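Local coordinates for protein DNA primase (Aquifex aeolicus, PDB 2AU3) that acts as a bacterial primase, probably making the short RNA primers that DNA polymerase extends during DNA replication, at residues Glu103-Ala108 with Ser222-Lys227; Leu109-Asp114 with Asn161-Ala166; Tyr372-Ile377 with Ile400-Ile405; Arg382-Ala387 with Val396-Leu401. All blocks are in the same frame, centred on the assembly; numbering follows the deposited sequence.

From the N terminus, helix 101-122 is the first element used, and it carries one side of two contacts. Contact 2 closes first, when the chain returns at 161-166, from the last residue of helix 151-161 onward; its loop is nested inside that of contact 1, which closes at 222-227 on the way from the four-stranded antiparallel sheet to the Toprim sheet. The two touch, Ala166 packing on Lys104 and Val105. Contacts 3 and 4 come later, in series with the first two, within the helical domain. Contact 3 opens at 372-377 and contact 4 at 382-387; both end on the last segment of this construct, sharing Ile400 and Leu401. The centres of contacts 2 and 4 lie about 56 Å apart.

Contact 1: Glu103-Ala108 with Ser222-Lys227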
loop_
_atom_site.group_PDB
_atom_site.type_symbol
_atom_site.label_atom_id
_atom_site.label_comp_id
_atom_site.label_asym_id
_atom_site.label_seq_id
_atom_site.Cartn_x
_atom_site.Cartn_y
_atom_site.Cartn_z
ATOM N N GLU A 103 3.910 12.157 -17.822
ATOM C CA GLU A 103 3.333 10.879 -18.238
ATOM C C GLU A 103 4.377 9.746 -18.284
ATOM O O GLU A 103 4.088 8.605 -17.900
ATOM C CB GLU A 103 2.727 11.031 -19.635
ATOM C CG GLU A 103 1.390 10.347 -19.840
ATOM C CD GLU A 103 0.330 10.810 -18.859
ATOM O OE1 GLU A 103 -0.155 11.958 -18.995
ATOM O OE2 GLU A 103 -0.017 10.017 -17.958
ATOM N N LYS A 104 5.576 10.066 -18.774
ATOM C CA LYS A 104 6.624 9.061 -18.939
ATOM C C LYS A 104 7.123 8.563 -17.597
ATOM O O LYS A 104 7.479 7.403 -17.473
ATOM C CB LYS A 104 7.801 9.591 -19.762
ATOM C CG LYS A 104 7.514 9.898 -21.228
ATOM C CD LYS A 104 8.783 10.456 -21.932
ATOM C CE LYS A 104 9.787 11.082 -20.910
ATOM N NZ LYS A 104 11.005 11.750 -21.484
ATOM N N VAL A 105 7.198 9.457 -16.618
ATOM C CA VAL A 105 7.582 9.084 -15.246
ATOM C C VAL A 105 6.709 7.916 -14.728
ATOM O O VAL A 105 7.219 6.859 -14.327
ATOM C CB VAL A 105 7.566 10.334 -14.321
ATOM C CG1 VAL A 105 7.681 9.961 -12.820
ATOM C CG2 VAL A 105 8.719 11.274 -14.707
ATOM N N TYR A 106 5.388 8.075 -14.825
ATOM C CA TYR A 106 4.469 7.048 -14.335
ATOM C C TYR A 106 4.607 5.771 -15.136
ATOM O O TYR A 106 4.530 4.676 -14.586
ATOM C CB TYR A 106 3.013 7.557 -14.370
ATOM C CG TYR A 106 2.747 8.590 -13.295
ATOM C CD1 TYR A 106 2.537 8.199 -11.957
ATOM C CD2 TYR A 106 2.759 9.950 -13.590
ATOM C CE1 TYR A 106 2.308 9.145 -10.947
ATOM C CE2 TYR A 106 2.553 10.915 -12.584
ATOM C CZ TYR A 106 2.325 10.503 -11.260
ATOM O OH TYR A 106 2.122 11.444 -10.261
ATOM N N VAL A 107 4.833 5.908 -16.442
ATOM C CA VAL A 107 5.008 4.739 -17.273
ATOM C C VAL A 107 6.312 4.039 -16.911
ATOM O O VAL A 107 6.361 2.811 -16.912
ATOM C CB VAL A 107 4.922 5.065 -18.790
ATOM C CG1 VAL A 107 5.467 3.910 -19.648
ATOM C CG2 VAL A 107 3.482 5.376 -19.175
ATOM N N ALA A 108 7.345 4.815 -16.572
ATOM C CA ALA A 108 8.635 4.247 -16.178
ATOM C C ALA A 108 8.518 3.519 -14.842
ATOM O O ALA A 108 9.021 2.407 -14.680
ATOM C CB ALA A 108 9.714 5.339 -16.078
ATOM N N SER A 222 9.860 13.363 -3.817
ATOM C CA SER A 222 9.981 13.987 -5.130
ATOM C C SER A 222 8.609 14.484 -5.520
ATOM O O SER A 222 7.663 14.397 -4.727
ATOM C CB SER A 222 10.480 12.973 -6.153
ATOM O OG SER A 222 9.552 11.905 -6.320
ATOM N N ARG A 223 8.489 14.996 -6.738
ATOM C CA ARG A 223 7.188 15.398 -7.249
ATOM C C ARG A 223 6.161 14.275 -7.188
ATOM O O ARG A 223 5.025 14.505 -6.796
ATOM C CB ARG A 223 7.294 15.907 -8.688
ATOM C CG ARG A 223 6.133 16.811 -9.105
ATOM C CD ARG A 223 6.331 17.472 -10.486
ATOM N NE ARG A 223 6.590 16.463 -11.520
ATOM C CZ ARG A 223 5.643 15.776 -12.156
ATOM N NH1 ARG A 223 4.358 16.000 -11.898
ATOM N NH2 ARG A 223 5.978 14.875 -13.069
ATOM N N VAL A 224 6.564 13.074 -7.594
ATOM C CA VAL A 224 5.637 11.949 -7.735
ATOM C C VAL A 224 5.411 11.193 -6.409
ATOM O O VAL A 224 4.336 10.635 -6.190
ATOM C CB VAL A 224 6.080 10.972 -8.888
ATOM C CG1 VAL A 224 7.286 10.095 -8.500
ATOM C CG2 VAL A 224 4.914 10.099 -9.357
ATOM N N PHE A 225 6.416 11.206 -5.526
ATOM C CA PHE A 225 6.391 10.378 -4.316
ATOM C C PHE A 225 6.553 11.222 -3.028
ATOM O O PHE A 225 7.586 11.859 -2.810
ATOM C CB PHE A 225 7.491 9.299 -4.416
ATOM C CG PHE A 225 7.570 8.386 -3.220
ATOM C CD1 PHE A 225 6.658 7.361 -3.061
ATOM C CD2 PHE A 225 8.556 8.564 -2.251
ATOM C CE1 PHE A 225 6.717 6.522 -1.935
ATOM C CE2 PHE A 225 8.628 7.745 -1.145
ATOM C CZ PHE A 225 7.720 6.717 -0.985
ATOM N N LYS A 226 5.524 11.239 -2.182
ATOM C CA LYS A 226 5.662 11.845 -0.856
ATOM C C LYS A 226 5.272 10.825 0.207
ATOM O O LYS A 226 4.090 10.475 0.327
ATOM C CB LYS A 226 4.808 13.113 -0.733
ATOM C CG LYS A 226 4.822 14.042 -1.981
ATOM C CD LYS A 226 5.469 15.383 -1.677
ATOM C CE LYS A 226 5.598 16.282 -2.934
ATOM N NZ LYS A 226 4.322 16.495 -3.679
ATOM N N LYS A 227 6.265 10.341 0.955
ATOM C CA LYS A 227 6.032 9.241 1.897
ATOM C C LYS A 227 5.014 9.622 2.965
ATOM O O LYS A 227 4.147 8.825 3.302
ATOM C CB LYS A 227 7.345 8.680 2.495
ATOM C CG LYS A 227 8.037 9.546 3.544
ATOM C CD LYS A 227 9.537 9.275 3.611
ATOM C CE LYS A 227 9.890 8.178 4.607
ATOM N NZ LYS A 227 11.339 7.724 4.482
HETATM O O HOH W 1 2.200 10.922 -7.616
#
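Tyr106 and Val224 pass alongside each other in opposite directions, the phenol reaching out from the helix while the CG2 methyl of Val224 comes obliquely against its ring. The modelled approach is too close for carbon atoms, so its exact spacing is doubtful. CG of Tyr106 stands anti to the carbonyl carbon (chi1 -72°), and the ring thereby extends far enough for its OH to share a water with the opposite backbone. That water lies in the ring plane at its edge, 2.7 Å from Tyr106 OH, and donates to Val224 O at 2.6 Å. The contact thus sets helix 101-122 against the loop that leads from the four-stranded antiparallel sheet to strand 231-232, at the border of the Toprim sheet. The other methyl of Val224, CG1, turns to the helix flank and meets Val105 CG1 at 4.3 Å; Val105 also packs on Ala166. Arg199 makes a cation-pi contact with the Tyr106 ring. Replacing Tyr106 by an alanine would probably leave the water on Val224 O without its phenol partner and Arg199 without the ring it lies against. Nearby, Arg223 forms a salt bridge with Asp102.

Contact 2: Leu109-Asp114 with Asn161-Ala166; sequences LDRVCD and NDLLEA
Arg111 and Leu163 meet through aliphatic carbons: the CD1 methyl of Leu163 lies 3.9 Å from Arg111 CB, close to the helix backbone rather than to the charged end. This is packing of helix 101-122 against the turn that joins helix 151-161 to helix 164-168, in the N-terminal part of the primase catalytic core. Beside that apolar pair, the Arg111 side chain crosses Asn161 at about a right angle, the guanidinium and amide planes standing 84° apart. Arg111 NE comes 3.7 Å from Asn161 ND2, but both nitrogens are donors and no hydrogen bond joins them. The arginine gets there with CG anti to the backbone N (chi1 177°) and a bend at chi2, which carries NE over to the amide. ND2 donates to Val157 O, one turn earlier in the chain, and this bond helps to fix how the amide is turned.

The next shell places Leu163. Asp162 follows helix 151-161 with positive phi in a Schellman motif, and this turn brings Leu163 round to the N-cap position of helix 164-168 with its side chain directed at helix 101-122. That facing helix is held in turn by Val112, which packs on Leu154 and Leu158 of helix 151-161, and by Asp110 and Asp114, which both pair with Lys69. The two branches of Leu163 spread along the preceding turn of helix 101-122: Leu163 CD1 lies against Ala108 CA, and Leu163 CD2 against Lys104 O.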
loop_
_atom_site.group_PDB
_atom_site.type_symbol
_atom_site.label_atom_id
_atom_site.label_comp_id
_atom_site.label_asym_id
_atom_site.label_seq_id
_atom_site.Cartn_x
_atom_site.Cartn_y
_atom_site.Cartn_z
ATOM N N LEU A 109 7.905 4.185 -13.871
ATOM C CA LEU A 109 7.648 3.559 -12.574
ATOM C C LEU A 109 6.994 2.201 -12.766
ATOM O O LEU A 109 7.380 1.229 -12.139
ATOM C CB LEU A 109 6.796 4.479 -11.682
ATOM C CG LEU A 109 7.664 5.551 -11.004
ATOM C CD1 LEU A 109 6.814 6.727 -10.457
ATOM C CD2 LEU A 109 8.528 4.916 -9.882
ATOM N N ASP A 110 6.027 2.137 -13.674
ATOM C CA ASP A 110 5.272 0.920 -13.883
ATOM C C ASP A 110 6.078 -0.156 -14.609
ATOM O O ASP A 110 5.969 -1.350 -14.284
ATOM C CB ASP A 110 3.976 1.215 -14.634
ATOM C CG ASP A 110 3.103 -0.012 -14.752
ATOM O OD1 ASP A 110 2.415 -0.365 -13.747
ATOM O OD2 ASP A 110 3.113 -0.731 -15.771
ATOM N N ARG A 111 6.878 0.260 -15.591
ATOM C CA ARG A 111 7.732 -0.672 -16.310
ATOM C C ARG A 111 8.831 -1.241 -15.406
ATOM O O ARG A 111 9.276 -2.382 -15.577
ATOM C CB ARG A 111 8.377 0.015 -17.517
ATOM C CG ARG A 111 9.328 -0.884 -18.266
ATOM C CD ARG A 111 8.582 -2.070 -18.904
ATOM N NE ARG A 111 9.436 -3.003 -19.615
ATOM C CZ ARG A 111 9.962 -4.100 -19.082
ATOM N NH1 ARG A 111 9.786 -4.392 -17.785
ATOM N NH2 ARG A 111 10.684 -4.904 -19.850
ATOM N N VAL A 112 9.329 -0.405 -14.511
ATOM C CA VAL A 112 10.367 -0.821 -13.589
ATOM C C VAL A 112 9.764 -1.800 -12.566
ATOM O O VAL A 112 10.385 -2.781 -12.197
ATOM C CB VAL A 112 11.024 0.397 -12.902
ATOM C CG1 VAL A 112 11.890 -0.024 -11.694
ATOM C CG2 VAL A 112 11.876 1.175 -13.900
ATOM N N CYS A 113 8.527 -1.557 -12.171
ATOM C CA CYS A 113 7.786 -2.513 -11.340
ATOM C C CYS A 113 7.719 -3.904 -11.995
ATOM O O CYS A 113 8.003 -4.922 -11.347
ATOM C CB CYS A 113 6.376 -1.979 -11.056
ATOM S SG CYS A 113 5.397 -3.024 -9.929
ATOM N N ASP A 114 7.419 -3.941 -13.295
ATOM C CA ASP A 114 7.330 -5.204 -14.055
ATOM C C ASP A 114 8.666 -5.911 -14.130
ATOM O O ASP A 114 8.731 -7.151 -14.110
ATOM C CB ASP A 114 6.843 -4.940 -15.488
ATOM C CG ASP A 114 5.439 -4.313 -15.533
ATOM O OD1 ASP A 114 4.607 -4.566 -14.618
ATOM O OD2 ASP A 114 5.097 -3.532 -16.447
ATOM N N ASN A 161 13.130 1.201 -23.710
ATOM C CA ASN A 161 11.756 1.690 -23.661
ATOM C C ASN A 161 11.690 3.209 -23.718
ATOM O O ASN A 161 10.602 3.799 -23.711
ATOM C CB ASN A 161 11.052 1.171 -22.405
ATOM C CG ASN A 161 10.583 -0.266 -22.554
ATOM O OD1 ASN A 161 9.483 -0.527 -23.047
ATOM N ND2 ASN A 161 11.416 -1.208 -22.135
ATOM N N ASP A 162 12.866 3.829 -23.746
ATOM C CA ASP A 162 13.009 5.274 -23.891
ATOM C C ASP A 162 12.469 5.992 -22.653
ATOM O O ASP A 162 11.841 7.047 -22.747
ATOM C CB ASP A 162 12.323 5.764 -25.192
ATOM C CG ASP A 162 12.567 7.226 -25.456
ATOM O OD1 ASP A 162 13.638 7.731 -25.029
ATOM O OD2 ASP A 162 11.734 7.963 -26.051
ATOM N N LEU A 163 12.737 5.407 -21.489
ATOM C CA LEU A 163 12.133 5.834 -20.237
ATOM C C LEU A 163 13.186 6.259 -19.209
ATOM O O LEU A 163 12.835 6.604 -18.092
ATOM C CB LEU A 163 11.277 4.704 -19.660
ATOM C CG LEU A 163 9.999 4.307 -20.418
ATOM C CD1 LEU A 163 9.324 3.082 -19.772
ATOM C CD2 LEU A 163 9.044 5.467 -20.476
ATOM N N LEU A 164 14.465 6.229 -19.582
ATOM C CA LEU A 164 15.548 6.498 -18.618
ATOM C C LEU A 164 15.492 7.915 -18.052
ATOM O O LEU A 164 15.559 8.136 -16.846
ATOM C CB LEU A 164 16.903 6.269 -19.264
ATOM C CG LEU A 164 18.120 6.488 -18.365
ATOM C CD1 LEU A 164 18.002 5.654 -17.050
ATOM C CD2 LEU A 164 19.394 6.133 -19.113
ATOM N N GLU A 165 15.364 8.875 -18.936
ATOM C CA GLU A 165 15.371 10.272 -18.537
ATOM C C GLU A 165 14.158 10.594 -17.648
ATOM O O GLU A 165 14.292 11.229 -16.605
ATOM C CB GLU A 165 15.411 11.182 -19.768
ATOM C CG GLU A 165 16.673 11.030 -20.601
ATOM C CD GLU A 165 16.615 9.874 -21.602
ATOM O OE1 GLU A 165 15.578 9.164 -21.670
ATOM O OE2 GLU A 165 17.624 9.673 -22.327
ATOM N N ALA A 166 12.981 10.105 -18.023
ATOM C CA ALA A 166 11.829 10.207 -17.130
ATOM C C ALA A 166 12.100 9.548 -15.784
ATOM O O ALA A 166 11.784 10.124 -14.743
ATOM C CB ALA A 166 10.613 9.611 -17.757
#

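Contact 3: Tyr372-Ile377 with Ile400-Ile405; sequences YYLGFI and ILLMKI
A chi1 of -139°, away from a fully staggered position, turns the Leu374 side chain so that its CD2 branch reaches the end of the facing helix, and a bend at chi3 (-62°) after an extended chi2 folds the Met403 methyl back over Gly375. Leu374 CD2 comes 3.9 Å from the carbonyl oxygen Leu401 O and touches the methyl Leu402 CD2 at 4.2 Å, the contact between two leucine branches. Next to this pair, Met403 CE lies 4.2 Å from Gly375 CA. The methyl rests against the backbone of Gly375, which has no side chain to hold it off.

Two chain reversals face each other here, within the helical domain of the primase. Leu374 to Ile377 form a type I beta turn in the chain that leads on from helix 363-374, whereas helix 398-401 finishes in a Schellman motif: Met403, with positive phi, occupies the C-prime position, Met403 N bonds to Ile400 O, and Lys404 N reaches Glu399 O. On the first of these turns Phe376 lies over a face of Tyr372, with Phe376 CE2 3.6 Å above that ring. Helix 380-394 joins the two sides, since Arg383 NE donates to Leu374 O and Leu402 also packs on Arg383 and Ala387.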
loop_
_atom_site.group_PDB
_atom_site.type_symbol
_atom_site.label_atom_id
_atom_site.label_comp_id
_atom_site.label_asym_id
_atom_site.label_seq_id
_atom_site.Cartn_x
_atom_site.Cartn_y
_atom_site.Cartn_z
ATOM N N TYR A 372 -5.556 14.096 28.449
ATOM C CA TYR A 372 -4.698 14.310 27.279
ATOM C C TYR A 372 -5.378 13.871 25.960
ATOM O O TYR A 372 -5.440 14.636 25.015
ATOM C CB TYR A 372 -3.365 13.610 27.485
ATOM C CG TYR A 372 -2.465 13.551 26.277
ATOM C CD1 TYR A 372 -1.660 14.638 25.923
ATOM C CD2 TYR A 372 -2.378 12.396 25.519
ATOM C CE1 TYR A 372 -0.818 14.579 24.821
ATOM C CE2 TYR A 372 -1.530 12.320 24.428
ATOM C CZ TYR A 372 -0.766 13.414 24.073
ATOM O OH TYR A 372 0.061 13.331 22.985
ATOM N N TYR A 373 -5.875 12.642 25.885
ATOM C CA TYR A 373 -6.532 12.201 24.640
ATOM C C TYR A 373 -7.771 13.012 24.324
ATOM O O TYR A 373 -8.050 13.319 23.165
ATOM C CB TYR A 373 -6.891 10.719 24.683
ATOM C CG TYR A 373 -5.702 9.841 24.568
ATOM C CD1 TYR A 373 -4.748 10.074 23.594
ATOM C CD2 TYR A 373 -5.495 8.805 25.483
ATOM C CE1 TYR A 373 -3.609 9.289 23.506
ATOM C CE2 TYR A 373 -4.377 8.002 25.405
ATOM C CZ TYR A 373 -3.437 8.241 24.407
ATOM O OH TYR A 373 -2.312 7.460 24.311
ATOM N N LEU A 374 -8.526 13.333 25.366
ATOM C CA LEU A 374 -9.714 14.172 25.231
ATOM C C LEU A 374 -9.471 15.464 24.474
ATOM O O LEU A 374 -10.385 15.953 23.788
ATOM C CB LEU A 374 -10.295 14.494 26.603
ATOM C CG LEU A 374 -11.821 14.443 26.686
ATOM C CD1 LEU A 374 -12.336 13.111 26.231
ATOM C CD2 LEU A 374 -12.334 14.795 28.086
ATOM N N GLY A 375 -8.263 16.021 24.604
ATOM C CA GLY A 375 -7.930 17.301 24.015
ATOM C C GLY A 375 -7.766 17.259 22.499
ATOM O O GLY A 375 -7.489 18.286 21.877
ATOM N N PHE A 376 -7.919 16.073 21.901
ATOM C CA PHE A 376 -7.766 15.920 20.436
ATOM C C PHE A 376 -9.114 15.650 19.729
ATOM O O PHE A 376 -9.185 15.518 18.491
ATOM C CB PHE A 376 -6.726 14.833 20.104
ATOM C CG PHE A 376 -5.343 15.119 20.637
ATOM C CD1 PHE A 376 -4.505 16.042 20.006
ATOM C CD2 PHE A 376 -4.864 14.451 21.760
ATOM C CE1 PHE A 376 -3.217 16.315 20.503
ATOM C CE2 PHE A 376 -3.557 14.688 22.240
ATOM C CZ PHE A 376 -2.745 15.632 21.620
ATOM N N ILE A 377 -10.173 15.577 20.530
ATOM C CA ILE A 377 -11.539 15.379 20.045
ATOM C C ILE A 377 -12.064 16.704 19.535
ATOM O O ILE A 377 -12.161 17.668 20.298
ATOM C CB ILE A 377 -12.436 14.849 21.225
ATOM C CG1 ILE A 377 -11.982 13.457 21.657
ATOM C CG2 ILE A 377 -13.919 14.801 20.853
ATOM C CD1 ILE A 377 -11.593 12.564 20.486
ATOM N N ILE A 400 -10.755 19.877 35.624
ATOM C CA ILE A 400 -9.505 19.120 35.473
ATOM C C ILE A 400 -9.505 18.358 34.137
ATOM O O ILE A 400 -8.546 18.425 33.363
ATOM C CB ILE A 400 -9.312 18.110 36.656
ATOM C CG1 ILE A 400 -9.154 18.831 38.011
ATOM C CG2 ILE A 400 -8.153 17.135 36.367
ATOM C CD1 ILE A 400 -8.111 19.962 38.035
ATOM N N LEU A 401 -10.601 17.646 33.880
ATOM C CA LEU A 401 -10.774 16.865 32.668
ATOM C C LEU A 401 -10.786 17.696 31.378
ATOM O O LEU A 401 -10.312 17.240 30.339
ATOM C CB LEU A 401 -12.049 16.022 32.754
ATOM C CG LEU A 401 -12.171 15.055 33.938
ATOM C CD1 LEU A 401 -13.540 14.373 33.907
ATOM C CD2 LEU A 401 -11.028 14.028 33.926
ATOM N N LEU A 402 -11.337 18.899 31.445
ATOM C CA LEU A 402 -11.395 19.767 30.268
ATOM C C LEU A 402 -10.159 20.669 30.140
ATOM O O LEU A 402 -10.091 21.518 29.243
ATOM C CB LEU A 402 -12.690 20.578 30.260
ATOM C CG LEU A 402 -13.960 19.748 30.079
ATOM C CD1 LEU A 402 -15.151 20.637 29.753
ATOM C CD2 LEU A 402 -13.780 18.678 28.984
ATOM N N MET A 403 -9.180 20.447 31.021
ATOM C CA MET A 403 -7.916 21.185 31.041
ATOM C C MET A 403 -8.120 22.704 31.145
ATOM O O MET A 403 -7.386 23.489 30.527
ATOM C CB MET A 403 -7.006 20.788 29.855
ATOM C CG MET A 403 -6.131 19.542 30.135
ATOM S SD MET A 403 -4.925 19.070 28.835
ATOM C CE MET A 403 -5.988 18.726 27.471
ATOM N N LYS A 404 -9.126 23.092 31.935
ATOM C CA LYS A 404 -9.427 24.492 32.250
ATOM C C LYS A 404 -8.476 25.010 33.324
ATOM O O LYS A 404 -8.532 24.568 34.475
ATOM C CB LYS A 404 -10.873 24.648 32.739
ATOM C CG LYS A 404 -11.888 23.774 32.023
ATOM C CD LYS A 404 -13.284 24.383 32.065
ATOM C CE LYS A 404 -14.116 23.951 30.858
ATOM N NZ LYS A 404 -14.247 25.004 29.826
ATOM N N ILE A 405 -7.631 25.969 32.941
ATOM C CA ILE A 405 -6.561 26.485 33.803
ATOM C C ILE A 405 -7.063 27.519 34.821
ATOM O O ILE A 405 -8.263 27.614 35.091
ATOM C CB ILE A 405 -5.418 27.080 32.937
ATOM C CG1 ILE A 405 -4.835 26.006 32.001
ATOM C CG2 ILE A 405 -4.319 27.679 33.823
ATOM C CD1 ILE A 405 -4.748 26.427 30.550
#

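Contact 4: Arg382-Ala387 with Val396-Leu401; sequences RRFALA and VPMEIL
Between segments 382-387 and 396-401 the backbones come closest at Ala387 and Leu401, whose CA atoms are 6.3 Å apart. Ala387 has only a methyl between the helices, and Met398 lays its end against it: Met398 CE touches Ala387 CB at 3.5 Å, tighter than usual for two carbons. The sulfur follows, with Met398 SD 3.7 Å from Ala387 O. With CG anti to the carbonyl carbon (chi1 -78°) and bends at both chi2 and chi3, the methionine curls along the alanine instead of stretching past it. The same methyl also reaches Phe384, with Met398 CE 4.0 Å from Phe384 CE1, and the two side chains cross at about a right angle, the methyl meeting the ring obliquely. Leu401 CD1 approaches the same oxygen as the sulfur, Ala387 O, at 3.4 Å.

Helix 398-401 opens with Pro397 at the N-cap position, and Pro397 O receives both Ile400 N and Leu401 N. This compact turn follows helix 380-394 after a short connection and packs across its flank, at the end of the helical domain in this construct. His391 ND1 is bonded to Val396 O in the connection, and Phe390 and His391 pack on Leu401. An alanine at Met398 would probably open a gap beside Ala387 CB and take from the Phe384 ring its contact with the thioether methyl. With no hydrogen bond passing between the two segments, their association here rests on apolar fit, in which the small Ala387 lets the helices come near and the flexible thioether fills in around it.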
loop_
_atom_site.group_PDB
_atom_site.type_symbol
_atom_site.label_atom_id
_atom_site.label_comp_id
_atom_site.label_asym_id
_atom_site.label_seq_id
_atom_site.Cartn_x
_atom_site.Cartn_y
_atom_site.Cartn_z
ATOM N N ARG A 382 -19.437 15.076 21.835
ATOM C CA ARG A 382 -18.807 13.820 22.224
ATOM C C ARG A 382 -17.783 14.053 23.334
ATOM O O ARG A 382 -17.787 13.336 24.354
ATOM C CB ARG A 382 -18.128 13.169 21.017
ATOM C CG ARG A 382 -17.431 11.829 21.319
ATOM C CD ARG A 382 -18.391 10.689 21.705
ATOM N NE ARG A 382 -17.722 9.389 21.811
ATOM C CZ ARG A 382 -18.042 8.458 22.705
ATOM N NH1 ARG A 382 -19.007 8.686 23.599
ATOM N NH2 ARG A 382 -17.387 7.304 22.723
ATOM N N ARG A 383 -16.932 15.066 23.150
ATOM C CA ARG A 383 -15.957 15.412 24.175
ATOM C C ARG A 383 -16.630 15.495 25.547
ATOM O O ARG A 383 -16.200 14.821 26.481
ATOM C CB ARG A 383 -15.232 16.709 23.841
ATOM C CG ARG A 383 -14.014 16.984 24.733
ATOM C CD ARG A 383 -13.238 18.233 24.378
ATOM N NE ARG A 383 -11.905 18.216 24.984
ATOM C CZ ARG A 383 -11.394 19.197 25.738
ATOM N NH1 ARG A 383 -12.104 20.295 25.983
ATOM N NH2 ARG A 383 -10.174 19.081 26.241
ATOM N N PHE A 384 -17.710 16.285 25.637
ATOM C CA PHE A 384 -18.397 16.546 26.899
ATOM C C PHE A 384 -18.989 15.296 27.557
ATOM O O PHE A 384 -18.943 15.143 28.787
ATOM C CB PHE A 384 -19.502 17.600 26.710
ATOM C CG PHE A 384 -20.296 17.863 27.951
ATOM C CD1 PHE A 384 -19.866 18.808 28.878
ATOM C CD2 PHE A 384 -21.458 17.144 28.209
ATOM C CE1 PHE A 384 -20.602 19.052 30.044
ATOM C CE2 PHE A 384 -22.204 17.373 29.365
ATOM C CZ PHE A 384 -21.768 18.339 30.289
ATOM N N ALA A 385 -19.601 14.448 26.735
ATOM C CA ALA A 385 -20.209 13.202 27.197
ATOM C C ALA A 385 -19.155 12.293 27.792
ATOM O O ALA A 385 -19.392 11.632 28.804
ATOM C CB ALA A 385 -20.898 12.505 26.052
ATOM N N LEU A 386 -17.982 12.276 27.159
ATOM C CA LEU A 386 -16.878 11.474 27.668
ATOM C C LEU A 386 -16.386 12.052 28.991
ATOM O O LEU A 386 -16.191 11.311 29.953
ATOM C CB LEU A 386 -15.747 11.351 26.628
ATOM C CG LEU A 386 -16.092 10.473 25.412
ATOM C CD1 LEU A 386 -15.080 10.652 24.250
ATOM C CD2 LEU A 386 -16.246 8.991 25.776
ATOM N N ALA A 387 -16.233 13.375 29.054
ATOM C CA ALA A 387 -15.819 14.020 30.290
ATOM C C ALA A 387 -16.845 13.754 31.388
ATOM O O ALA A 387 -16.478 13.414 32.502
ATOM C CB ALA A 387 -15.609 15.519 30.093
ATOM N N VAL A 396 -13.582 13.170 39.393
ATOM C CA VAL A 396 -12.585 14.141 38.977
ATOM C C VAL A 396 -13.313 15.364 38.407
ATOM O O VAL A 396 -14.188 15.212 37.554
ATOM C CB VAL A 396 -11.596 13.530 37.963
ATOM C CG1 VAL A 396 -10.505 14.541 37.583
ATOM C CG2 VAL A 396 -10.961 12.284 38.551
ATOM N N PRO A 397 -12.998 16.559 38.922
ATOM C CA PRO A 397 -13.725 17.781 38.541
ATOM C C PRO A 397 -13.691 18.033 37.031
ATOM O O PRO A 397 -12.664 17.824 36.385
ATOM C CB PRO A 397 -12.980 18.888 39.301
ATOM C CG PRO A 397 -12.359 18.183 40.479
ATOM C CD PRO A 397 -11.951 16.834 39.926
ATOM N N MET A 398 -14.829 18.448 36.487
ATOM C CA MET A 398 -14.966 18.718 35.064
ATOM C C MET A 398 -13.875 19.660 34.522
ATOM O O MET A 398 -13.449 19.550 33.363
ATOM C CB MET A 398 -16.370 19.272 34.772
ATOM C CG MET A 398 -17.464 18.192 34.733
ATOM S SD MET A 398 -17.173 16.909 33.455
ATOM C CE MET A 398 -17.279 17.890 31.973
ATOM N N GLU A 399 -13.417 20.569 35.376
ATOM C CA GLU A 399 -12.424 21.559 34.990
ATOM C C GLU A 399 -11.001 20.981 34.916
ATOM O O GLU A 399 -10.149 21.518 34.205
ATOM C CB GLU A 399 -12.500 22.817 35.892
ATOM C CG GLU A 399 -13.120 22.618 37.286
ATOM C CD GLU A 399 -14.638 22.424 37.273
ATOM O OE1 GLU A 399 -15.369 23.355 36.843
ATOM O OE2 GLU A 399 -15.107 21.340 37.700
ATOM N N ILE A 400 -10.755 19.877 35.624
ATOM C CA ILE A 400 -9.505 19.120 35.473
ATOM C C ILE A 400 -9.505 18.358 34.137
ATOM O O ILE A 400 -8.546 18.425 33.363
ATOM C CB ILE A 400 -9.312 18.110 36.656
ATOM C CG1 ILE A 400 -9.154 18.831 38.011
ATOM C CG2 ILE A 400 -8.153 17.135 36.367
ATOM C CD1 ILE A 400 -8.111 19.962 38.035
ATOM N N LEU A 401 -10.601 17.646 33.880
ATOM C CA LEU A 401 -10.774 16.865 32.668
ATOM C C LEU A 401 -10.786 17.696 31.378
ATOM O O LEU A 401 -10.312 17.240 30.339
ATOM C CB LEU A 401 -12.049 16.022 32.754
ATOM C CG LEU A 401 -12.171 15.055 33.938
ATOM C CD1 LEU A 401 -13.540 14.373 33.907
ATOM C CD2 LEU A 401 -11.028 14.028 33.926
#